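Local coordinates for conserved hypothetical secreted protein (Helicobacter pylori, PDB 4RNZ) that helps determine cell shape as a zinc-binding M23-family metallopeptidase that probably trims cell-wall peptidoglycan, at residues A[14-24]-A[70-79]; A[111-122]-A[152-161]. All coordinates share one frame; numbering follows the deposited sequence.

Contact 1: A[14-24]-A[70-79]; sequences FLEKNHIPQKL and IYKKGEDYFL
Ile20 lies across one face of the Tyr77 ring, and the packing here is tight. Its CG1 stands over the ring, 3.9 Å from the centroid and only 14° off the normal, a CH-pi contact, while the CG2 branch reaches back to Tyr77 CG at 3.7 Å. CG1 is anti to the carbonyl carbon (chi1 -63°) and CG2 anti to the backbone N, which spreads the two branches along the length of the ring. Lys72 CB lies against the opposite face, and the phenol OH is hydrogen-bonded to the backbone O of Leu55, so the ring is held at its faces and at its far end.

Leu24 continues the tight part. With CG anti to its backbone N (chi1 -165°), it turns both methyls to the strand. Leu24 CD2 meets Tyr77 CB at 3.8 Å, and Leu24 CG touches Leu79 CB. Leu24 CD1 rests on the strand backbone, 3.7 Å from Tyr77 O. No hydrogen bond joins the two segments.

Outward the fit slackens. Pro21, exposed, puts only its CD obliquely on the Tyr77 ring, and beyond it Lys23 NZ and Asp76 OD1 stay 5.8 Å apart, opposite charges without contact. The type II' turn from Lys73 to Asp76 projects into solvent past this edge.

A Schellman motif ends helix 11-17, with His19 at positive phi as its C-prime residue, and turns the chain so that Ile20 enters the interface. Deeper in, Leu15 CD2 meets Ile70 CD1 at 3.9 Å. Helix 11-17 and Leu24 of helix 23-26 thus pack on the hairpin formed by strands 66-73 and 76-83, at one end of a five-stranded antiparallel sheet, with strand 55-61 touching Phe14, Asn18 and Ile20.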
loop_
_atom_site.group_PDB
_atom_site.type_symbol
_atom_site.label_atom_id
_atom_site.label_comp_id
_atom_site.label_asym_id
_atom_site.label_seq_id
_atom_site.Cartn_x
_atom_site.Cartn_y
_atom_site.Cartn_z
ATOM N N PHE A 14 4.804 -22.750 5.060
ATOM C CA PHE A 14 3.904 -22.792 6.207
ATOM C C PHE A 14 3.119 -24.118 6.235
ATOM O O PHE A 14 2.904 -24.716 7.299
ATOM C CB PHE A 14 2.963 -21.570 6.174
ATOM C CG PHE A 14 2.005 -21.501 7.317
ATOM C CD1 PHE A 14 2.393 -20.963 8.541
ATOM C CD2 PHE A 14 0.703 -21.953 7.172
ATOM C CE1 PHE A 14 1.496 -20.902 9.590
ATOM C CE2 PHE A 14 -0.195 -21.889 8.221
ATOM C CZ PHE A 14 0.195 -21.374 9.431
ATOM N N LEU A 15 2.679 -24.566 5.068
ATOM C CA LEU A 15 1.933 -25.822 4.991
ATOM C C LEU A 15 2.805 -26.983 5.465
ATOM O O LEU A 15 2.393 -27.780 6.317
ATOM C CB LEU A 15 1.457 -26.080 3.577
ATOM C CG LEU A 15 0.461 -25.093 2.988
ATOM C CD1 LEU A 15 -0.048 -25.641 1.671
ATOM C CD2 LEU A 15 -0.699 -24.864 3.951
ATOM N N GLU A 16 4.011 -27.044 4.915
ATOM C CA GLU A 16 5.049 -28.045 5.291
ATOM C C GLU A 16 5.339 -28.038 6.787
ATOM O O GLU A 16 5.265 -29.059 7.445
ATOM C CB GLU A 16 6.347 -27.770 4.507
ATOM C CG GLU A 16 7.564 -28.597 4.921
ATOM C CD GLU A 16 8.767 -28.370 4.011
ATOM O OE1 GLU A 16 9.160 -27.193 3.813
ATOM O OE2 GLU A 16 9.314 -29.368 3.482
ATOM N N LYS A 17 5.621 -26.864 7.339
ATOM C CA LYS A 17 5.932 -26.758 8.773
ATOM C C LYS A 17 4.827 -27.268 9.670
ATOM O O LYS A 17 5.089 -27.755 10.768
ATOM C CB LYS A 17 6.244 -25.305 9.146
ATOM C CG LYS A 17 6.988 -25.150 10.456
ATOM C CD LYS A 17 8.193 -24.230 10.284
ATOM C CE LYS A 17 9.107 -24.255 11.501
ATOM N NZ LYS A 17 8.484 -23.573 12.666
ATOM N N ASN A 18 3.588 -27.135 9.217
ATOM C CA ASN A 18 2.446 -27.554 9.994
ATOM C C ASN A 18 1.815 -28.841 9.504
ATOM O O ASN A 18 0.705 -29.131 9.877
ATOM C CB ASN A 18 1.401 -26.431 10.017
ATOM C CG ASN A 18 1.874 -25.247 10.820
ATOM O OD1 ASN A 18 1.839 -25.277 12.047
ATOM N ND2 ASN A 18 2.377 -24.223 10.139
ATOM N N HIS A 19 2.508 -29.574 8.640
ATOM C CA HIS A 19 2.081 -30.910 8.232
ATOM C C HIS A 19 0.712 -30.900 7.569
ATOM O O HIS A 19 -0.117 -31.769 7.825
ATOM C CB HIS A 19 2.083 -31.856 9.438
ATOM C CG HIS A 19 3.300 -31.737 10.300
ATOM N ND1 HIS A 19 4.547 -32.155 9.891
ATOM C CD2 HIS A 19 3.461 -31.237 11.545
ATOM C CE1 HIS A 19 5.426 -31.920 10.848
ATOM N NE2 HIS A 19 4.792 -31.361 11.863
ATOM N N ILE A 20 0.468 -29.887 6.745
ATOM C CA ILE A 20 -0.744 -29.794 5.955
ATOM C C ILE A 20 -0.337 -30.245 4.559
ATOM O O ILE A 20 0.686 -29.806 4.063
ATOM C CB ILE A 20 -1.274 -28.351 5.907
ATOM C CG1 ILE A 20 -1.657 -27.893 7.317
ATOM C CG2 ILE A 20 -2.456 -28.239 4.944
ATOM C CD1 ILE A 20 -1.692 -26.387 7.493
ATOM N N PRO A 21 -1.119 -31.133 3.932
ATOM C CA PRO A 21 -0.726 -31.596 2.609
ATOM C C PRO A 21 -0.480 -30.452 1.624
ATOM O O PRO A 21 -1.330 -29.571 1.432
ATOM C CB PRO A 21 -1.934 -32.425 2.156
ATOM C CG PRO A 21 -2.567 -32.895 3.430
ATOM C CD PRO A 21 -2.375 -31.754 4.390
ATOM N N GLN A 22 0.658 -30.510 0.960
ATOM C CA GLN A 22 1.108 -29.435 0.115
ATOM C C GLN A 22 0.299 -29.282 -1.164
ATOM O O GLN A 22 0.358 -28.226 -1.806
ATOM C CB GLN A 22 2.603 -29.587 -0.163
ATOM C CG GLN A 22 3.439 -29.153 1.038
ATOM C CD GLN A 22 4.876 -29.652 0.994
ATOM O OE1 GLN A 22 5.656 -29.265 0.130
ATOM N NE2 GLN A 22 5.240 -30.479 1.967
ATOM N N LYS A 23 -0.481 -30.304 -1.524
ATOM C CA LYS A 23 -1.395 -30.189 -2.669
ATOM C C LYS A 23 -2.402 -29.087 -2.477
ATOM O O LYS A 23 -3.001 -28.611 -3.437
ATOM C CB LYS A 23 -2.145 -31.491 -2.912
ATOM C CG LYS A 23 -3.173 -31.833 -1.851
ATOM C CD LYS A 23 -3.730 -33.238 -2.068
ATOM C CE LYS A 23 -4.267 -33.817 -0.761
ATOM N NZ LYS A 23 -4.706 -35.215 -0.966
ATOM N N LEU A 24 -2.661 -28.739 -1.222
ATOM C CA LEU A 24 -3.510 -27.593 -0.925
ATOM C C LEU A 24 -2.998 -26.339 -1.654
ATOM O O LEU A 24 -3.776 -25.544 -2.159
ATOM C CB LEU A 24 -3.597 -27.382 0.593
ATOM C CG LEU A 24 -4.710 -26.465 1.092
ATOM C CD1 LEU A 24 -6.073 -26.939 0.617
ATOM C CD2 LEU A 24 -4.677 -26.376 2.618
ATOM N N ILE A 70 -7.244 -20.950 5.979
ATOM C CA ILE A 70 -6.978 -22.382 5.952
ATOM C C ILE A 70 -7.724 -23.011 7.100
ATOM O O ILE A 70 -7.643 -22.528 8.241
ATOM C CB ILE A 70 -5.485 -22.708 6.132
ATOM C CG1 ILE A 70 -4.709 -22.278 4.879
ATOM C CG2 ILE A 70 -5.271 -24.192 6.409
ATOM C CD1 ILE A 70 -3.233 -22.083 5.112
ATOM N N TYR A 71 -8.472 -24.073 6.810
ATOM C CA TYR A 71 -9.210 -24.739 7.891
ATOM C C TYR A 71 -9.340 -26.219 7.602
ATOM O O TYR A 71 -9.418 -26.637 6.436
ATOM C CB TYR A 71 -10.590 -24.128 8.118
ATOM C CG TYR A 71 -11.429 -24.068 6.877
ATOM C CD1 TYR A 71 -11.258 -23.037 5.965
ATOM C CD2 TYR A 71 -12.382 -25.051 6.586
ATOM C CE1 TYR A 71 -12.013 -22.970 4.817
ATOM C CE2 TYR A 71 -13.137 -24.982 5.431
ATOM C CZ TYR A 71 -12.942 -23.937 4.556
ATOM O OH TYR A 71 -13.656 -23.840 3.399
ATOM N N LYS A 72 -9.307 -26.991 8.678
ATOM C CA LYS A 72 -9.508 -28.433 8.611
ATOM C C LYS A 72 -10.995 -28.718 8.761
ATOM O O LYS A 72 -11.598 -28.271 9.726
ATOM C CB LYS A 72 -8.725 -29.118 9.724
ATOM C CG LYS A 72 -8.727 -30.628 9.579
ATOM C CD LYS A 72 -7.809 -31.312 10.571
ATOM C CE LYS A 72 -7.814 -32.808 10.297
ATOM N NZ LYS A 72 -6.688 -33.464 11.007
ATOM N N LYS A 73 -11.597 -29.412 7.791
ATOM C CA LYS A 73 -12.985 -29.868 7.925
ATOM C C LYS A 73 -13.044 -31.383 7.696
ATOM O O LYS A 73 -12.630 -31.883 6.639
ATOM C CB LYS A 73 -13.922 -29.114 6.977
ATOM C CG LYS A 73 -15.303 -29.734 6.810
ATOM C CD LYS A 73 -16.424 -28.712 6.604
ATOM C CE LYS A 73 -16.173 -27.762 5.438
ATOM N NZ LYS A 73 -16.100 -28.443 4.116
ATOM N N GLY A 74 -13.542 -32.098 8.706
ATOM C CA GLY A 74 -13.478 -33.547 8.729
ATOM C C GLY A 74 -12.023 -33.948 8.635
ATOM O O GLY A 74 -11.206 -33.526 9.436
ATOM N N GLU A 75 -11.688 -34.722 7.613
ATOM C CA GLU A 75 -10.339 -35.257 7.468
ATOM C C GLU A 75 -9.456 -34.425 6.537
ATOM O O GLU A 75 -8.310 -34.796 6.285
ATOM C CB GLU A 75 -10.430 -36.690 6.926
ATOM C CG GLU A 75 -11.118 -37.665 7.867
ATOM C CD GLU A 75 -10.315 -37.941 9.131
ATOM O OE1 GLU A 75 -9.122 -37.592 9.204
ATOM O OE2 GLU A 75 -10.884 -38.527 10.063
ATOM N N ASP A 76 -9.978 -33.316 6.018
ATOM C CA ASP A 76 -9.295 -32.579 4.956
ATOM C C ASP A 76 -9.114 -31.114 5.285
ATOM O O ASP A 76 -9.898 -30.533 6.034
ATOM C CB ASP A 76 -10.070 -32.686 3.649
ATOM C CG ASP A 76 -10.114 -34.095 3.122
ATOM O OD1 ASP A 76 -9.026 -34.664 2.909
ATOM O OD2 ASP A 76 -11.238 -34.622 2.945
ATOM N N TYR A 77 -8.084 -30.524 4.683
ATOM C CA TYR A 77 -7.817 -29.106 4.810
ATOM C C TYR A 77 -8.350 -28.427 3.587
ATOM O O TYR A 77 -8.429 -29.018 2.501
ATOM C CB TYR A 77 -6.319 -28.838 4.955
ATOM C CG TYR A 77 -5.791 -29.075 6.349
ATOM C CD1 TYR A 77 -5.789 -28.057 7.297
ATOM C CD2 TYR A 77 -5.271 -30.307 6.719
ATOM C CE1 TYR A 77 -5.282 -28.262 8.569
ATOM C CE2 TYR A 77 -4.768 -30.523 7.980
ATOM C CZ TYR A 77 -4.773 -29.503 8.908
ATOM O OH TYR A 77 -4.260 -29.734 10.164
ATOM N N PHE A 78 -8.742 -27.172 3.769
ATOM C CA PHE A 78 -9.281 -26.369 2.693
ATOM C C PHE A 78 -8.617 -25.000 2.713
ATOM O O PHE A 78 -8.137 -24.592 3.735
ATOM C CB PHE A 78 -10.776 -26.233 2.904
ATOM C CG PHE A 78 -11.518 -27.523 2.695
ATOM C CD1 PHE A 78 -11.666 -28.435 3.734
ATOM C CD2 PHE A 78 -12.007 -27.847 1.450
ATOM C CE1 PHE A 78 -12.327 -29.632 3.520
ATOM C CE2 PHE A 78 -12.666 -29.059 1.232
ATOM C CZ PHE A 78 -12.829 -29.935 2.270
ATOM N N LEU A 79 -8.629 -24.289 1.593
ATOM C CA LEU A 79 -8.044 -22.965 1.551
ATOM C C LEU A 79 -8.953 -22.058 0.783
ATOM O O LEU A 79 -9.253 -22.324 -0.385
ATOM C CB LEU A 79 -6.665 -23.058 0.908
ATOM C CG LEU A 79 -5.756 -21.851 1.054
ATOM C CD1 LEU A 79 -4.303 -22.296 1.007
ATOM C CD2 LEU A 79 -6.094 -20.809 -0.005
#

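Contact 2: A[111-122]-A[152-161]; sequences DPLLANQLMNAY and GQPTIKMAMV
Gln117 and Gln153 meet amide to amide, their planes 28° apart and so nearly coplanar. Gln117 NE2 donates to Gln153 OE1 at 3.0 Å (164° at the hydrogen) and to Pro154 O at 2.8 Å. Both acceptors lie in the amide plane of Gln117, although NE2 itself stands above the carbonyl plane of Pro154. The two bonds use both N-H groups and fix which way the amide is flipped. At its other end, OE1 accepts from a water that also receives the N-H of Ile156; a second water donates to Gln153 OE1 and Leu113 O. Pro154 O takes a further bond from Arg309.

The Pro154 ring slots in beneath the first turn of the helix, CD against Leu113 CB (3.8 Å) and CG approaching the carboxylate of Asp111. That aspartate is the N-cap: OD1 is met by Leu113 N from above the carboxylate plane, while OD2 makes a salt bridge with Arg143.

Within the second domain of Csd3, helix 112-121 packs on the bulged strand 153-163; its axis passes 7.9 Å from that of strand 153-156, crossing at -41°. A classic beta bulge, Lys157 and Met158 both facing Val140, interrupts the strand between Ile156 and Ala159.

Ile156 CD1 lies 3.7 Å from Gln117 CB as the two side chains run past each other in opposite directions, and Ile156 CG1 touches Leu114 CD1. Past the bulge, Leu118 CD1 touches Ala159 CB at 3.8 Å. Tyr122, just after the helix, turns its ring to Val161, whose CG1 sits over one face, 4.2 Å from the centroid, whereas Ala159 CB lies at the ring edge. The phenol OH is hydrogen-bonded to Tyr168 O, on the adjoining strand 166-172.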
loop_
_atom_site.group_PDB
_atom_site.type_symbol
_atom_site.label_atom_id
_atom_site.label_comp_id
_atom_site.label_asym_id
_atom_site.label_seq_id
_atom_site.Cartn_x
_atom_site.Cartn_y
_atom_site.Cartn_z
ATOM N N ASP A 111 4.152 6.934 15.544
ATOM C CA ASP A 111 3.932 6.168 14.321
ATOM C C ASP A 111 4.811 6.565 13.132
ATOM O O ASP A 111 4.472 7.464 12.369
ATOM C CB ASP A 111 2.492 6.239 13.904
ATOM C CG ASP A 111 2.217 5.360 12.689
ATOM O OD1 ASP A 111 3.023 4.462 12.387
ATOM O OD2 ASP A 111 1.214 5.581 12.050
ATOM N N PRO A 112 5.902 5.838 12.945
ATOM C CA PRO A 112 6.786 6.014 11.798
ATOM C C PRO A 112 6.095 5.832 10.449
ATOM O O PRO A 112 6.480 6.464 9.478
ATOM C CB PRO A 112 7.876 4.965 12.031
ATOM C CG PRO A 112 7.883 4.758 13.513
ATOM C CD PRO A 112 6.439 4.858 13.913
ATOM N N LEU A 113 5.063 5.003 10.386
ATOM C CA LEU A 113 4.373 4.754 9.124
ATOM C C LEU A 113 3.698 6.026 8.627
ATOM O O LEU A 113 3.840 6.383 7.461
ATOM C CB LEU A 113 3.352 3.633 9.274
ATOM C CG LEU A 113 3.967 2.293 9.708
ATOM C CD1 LEU A 113 2.865 1.298 10.043
ATOM C CD2 LEU A 113 4.880 1.713 8.652
ATOM N N LEU A 114 2.974 6.700 9.524
ATOM C CA LEU A 114 2.293 7.955 9.209
ATOM C C LEU A 114 3.314 9.030 8.844
ATOM O O LEU A 114 3.100 9.798 7.895
ATOM C CB LEU A 114 1.434 8.430 10.386
ATOM C CG LEU A 114 0.629 9.706 10.192
ATOM C CD1 LEU A 114 -0.458 9.531 9.154
ATOM C CD2 LEU A 114 0.001 10.150 11.503
ATOM N N ALA A 115 4.400 9.093 9.613
ATOM C CA ALA A 115 5.440 10.097 9.399
ATOM C C ALA A 115 6.056 9.905 8.019
ATOM O O ALA A 115 6.197 10.863 7.261
ATOM C CB ALA A 115 6.489 9.990 10.488
ATOM N N ASN A 116 6.373 8.664 7.660
ATOM C CA ASN A 116 6.931 8.360 6.323
ATOM C C ASN A 116 5.976 8.695 5.186
ATOM O O ASN A 116 6.409 9.168 4.127
ATOM C CB ASN A 116 7.268 6.869 6.169
ATOM C CG ASN A 116 8.409 6.420 7.031
ATOM O OD1 ASN A 116 9.221 7.215 7.518
ATOM N ND2 ASN A 116 8.509 5.108 7.191
ATOM N N GLN A 117 4.685 8.411 5.385
ATOM C CA GLN A 117 3.665 8.771 4.406
ATOM C C GLN A 117 3.613 10.278 4.180
ATOM O O GLN A 117 3.518 10.727 3.042
ATOM C CB GLN A 117 2.281 8.317 4.831
ATOM C CG GLN A 117 2.094 6.839 4.726
ATOM C CD GLN A 117 0.674 6.371 4.989
ATOM O OE1 GLN A 117 -0.270 7.140 5.031
ATOM N NE2 GLN A 117 0.530 5.086 5.124
ATOM N N LEU A 118 3.708 11.058 5.248
ATOM C CA LEU A 118 3.729 12.527 5.080
ATOM C C LEU A 118 4.965 13.033 4.336
ATOM O O LEU A 118 4.840 13.878 3.466
ATOM C CB LEU A 118 3.596 13.257 6.418
ATOM C CG LEU A 118 3.287 14.742 6.165
ATOM C CD1 LEU A 118 1.809 14.980 5.925
ATOM C CD2 LEU A 118 3.781 15.586 7.299
ATOM N N MET A 119 6.145 12.537 4.701
ATOM C CA MET A 119 7.380 12.935 4.047
ATOM C C MET A 119 7.247 12.630 2.554
ATOM O O MET A 119 7.542 13.469 1.709
ATOM C CB MET A 119 8.585 12.178 4.600
ATOM C CG MET A 119 8.893 12.330 6.088
ATOM S SD MET A 119 8.966 14.015 6.747
ATOM C CE MET A 119 7.260 14.264 7.179
ATOM N N ASN A 120 6.761 11.436 2.245
ATOM C CA ASN A 120 6.598 11.013 0.866
ATOM C C ASN A 120 5.565 11.831 0.094
ATOM O O ASN A 120 5.784 12.148 -1.064
ATOM C CB ASN A 120 6.300 9.502 0.792
ATOM C CG ASN A 120 7.550 8.657 0.954
ATOM O OD1 ASN A 120 8.607 8.991 0.419
ATOM N ND2 ASN A 120 7.434 7.530 1.674
ATOM N N ALA A 121 4.455 12.167 0.735
ATOM C CA ALA A 121 3.395 12.942 0.125
ATOM C C ALA A 121 3.865 14.343 -0.236
ATOM O O ALA A 121 3.389 14.919 -1.192
ATOM C CB ALA A 121 2.197 13.043 1.054
ATOM N N TYR A 122 4.772 14.884 0.563
ATOM C CA TYR A 122 5.300 16.229 0.340
ATOM C C TYR A 122 6.732 16.201 -0.216
ATOM O O TYR A 122 7.466 17.190 -0.107
ATOM C CB TYR A 122 5.231 17.017 1.651
ATOM C CG TYR A 122 3.858 17.561 1.939
ATOM C CD1 TYR A 122 3.437 18.770 1.387
ATOM C CD2 TYR A 122 2.969 16.876 2.745
ATOM C CE1 TYR A 122 2.169 19.272 1.618
ATOM C CE2 TYR A 122 1.709 17.379 3.002
ATOM C CZ TYR A 122 1.302 18.573 2.436
ATOM O OH TYR A 122 0.045 19.077 2.695
ATOM N N GLY A 152 -1.718 -3.138 9.030
ATOM C CA GLY A 152 -1.446 -2.514 7.746
ATOM C C GLY A 152 -0.888 -1.121 7.994
ATOM O O GLY A 152 -0.197 -0.889 8.972
ATOM N N GLN A 153 -1.240 -0.175 7.148
ATOM C CA GLN A 153 -0.702 1.170 7.277
ATOM C C GLN A 153 -1.871 2.110 7.394
ATOM O O GLN A 153 -2.984 1.779 7.007
ATOM C CB GLN A 153 0.165 1.537 6.053
ATOM C CG GLN A 153 1.554 0.864 6.027
ATOM C CD GLN A 153 2.597 1.637 5.208
ATOM O OE1 GLN A 153 2.592 2.863 5.145
ATOM N NE2 GLN A 153 3.507 0.909 4.595
ATOM N N PRO A 154 -1.611 3.320 7.884
ATOM C CA PRO A 154 -2.673 4.312 7.887
ATOM C C PRO A 154 -2.947 4.845 6.495
ATOM O O PRO A 154 -2.194 4.576 5.535
ATOM C CB PRO A 154 -2.115 5.405 8.813
ATOM C CG PRO A 154 -0.640 5.278 8.699
ATOM C CD PRO A 154 -0.380 3.799 8.548
ATOM N N THR A 155 -4.028 5.598 6.386
ATOM C CA THR A 155 -4.388 6.256 5.172
ATOM C C THR A 155 -4.590 7.741 5.483
ATOM O O THR A 155 -5.421 8.094 6.357
ATOM C CB THR A 155 -5.669 5.633 4.579
ATOM O OG1 THR A 155 -5.430 4.251 4.306
ATOM C CG2 THR A 155 -6.070 6.303 3.294
ATOM N N ILE A 156 -3.839 8.605 4.787
ATOM C CA ILE A 156 -4.029 10.049 4.916
ATOM C C ILE A 156 -5.190 10.504 4.072
ATOM O O ILE A 156 -5.181 10.316 2.861
ATOM C CB ILE A 156 -2.764 10.815 4.484
ATOM C CG1 ILE A 156 -1.645 10.544 5.491
ATOM C CG2 ILE A 156 -3.063 12.305 4.341
ATOM C CD1 ILE A 156 -0.286 11.041 5.037
ATOM N N LYS A 157 -6.207 11.079 4.704
ATOM C CA LYS A 157 -7.355 11.613 3.982
ATOM C C LYS A 157 -7.138 13.064 3.567
ATOM O O LYS A 157 -7.549 13.472 2.493
ATOM C CB LYS A 157 -8.628 11.533 4.840
ATOM C CG LYS A 157 -8.944 10.154 5.411
ATOM C CD LYS A 157 -8.854 9.031 4.381
ATOM C CE LYS A 157 -9.789 9.223 3.198
ATOM N NZ LYS A 157 -11.221 9.330 3.599
ATOM N N MET A 158 -6.530 13.833 4.465
ATOM C CA MET A 158 -6.168 15.224 4.208
ATOM C C MET A 158 -4.895 15.576 4.972
ATOM O O MET A 158 -4.663 15.116 6.106
ATOM C CB MET A 158 -7.283 16.161 4.640
ATOM C CG MET A 158 -6.944 17.632 4.416
ATOM S SD MET A 158 -8.194 18.758 5.049
ATOM C CE MET A 158 -7.939 18.642 6.797
ATOM N N ALA A 159 -4.049 16.379 4.341
ATOM C CA ALA A 159 -2.947 16.980 5.054
ATOM C C ALA A 159 -2.805 18.439 4.668
ATOM O O ALA A 159 -3.260 18.859 3.613
ATOM C CB ALA A 159 -1.658 16.222 4.812
ATOM N N MET A 160 -2.192 19.199 5.562
ATOM C CA MET A 160 -1.944 20.630 5.364
ATOM C C MET A 160 -0.654 21.003 6.084
ATOM O O MET A 160 -0.407 20.594 7.238
ATOM C CB MET A 160 -3.105 21.476 5.891
ATOM C CG MET A 160 -2.970 22.973 5.608
ATOM S SD MET A 160 -1.929 23.851 6.787
ATOM C CE MET A 160 -3.081 24.006 8.145
ATOM N N VAL A 161 0.204 21.731 5.378
ATOM C CA VAL A 161 1.358 22.363 6.006
ATOM C C VAL A 161 1.268 23.860 5.661
ATOM O O VAL A 161 0.824 24.222 4.567
ATOM C CB VAL A 161 2.697 21.731 5.594
ATOM C CG1 VAL A 161 2.659 20.215 5.756
ATOM C CG2 VAL A 161 3.070 22.113 4.171
HETATM O O HOH W 1 4.646 4.515 5.545
HETATM O O HOH W 2 -1.835 7.641 2.886
#

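Contact 1 and contact 2 belong to successive parts of the chain: the first closes within the N-terminal Csd3 region before the second opens in the region of the Csd3 second domain. Their centres are 39 Å apart, on opposite sides of the chain's centre, and their nearest atoms are about 18 Å apart, so neither touches the other. Neither reaches the zinc site, which Glu34 completes from the N-terminal region alongside His219, Asp223 and His301 of the peptidase part. Contact 1 shares that region with Glu34, whereas contact 2 meets the peptidase part through Arg309. A glycerol, probably from the crystallisation liquor, is bound at Gly152 O in contact 2.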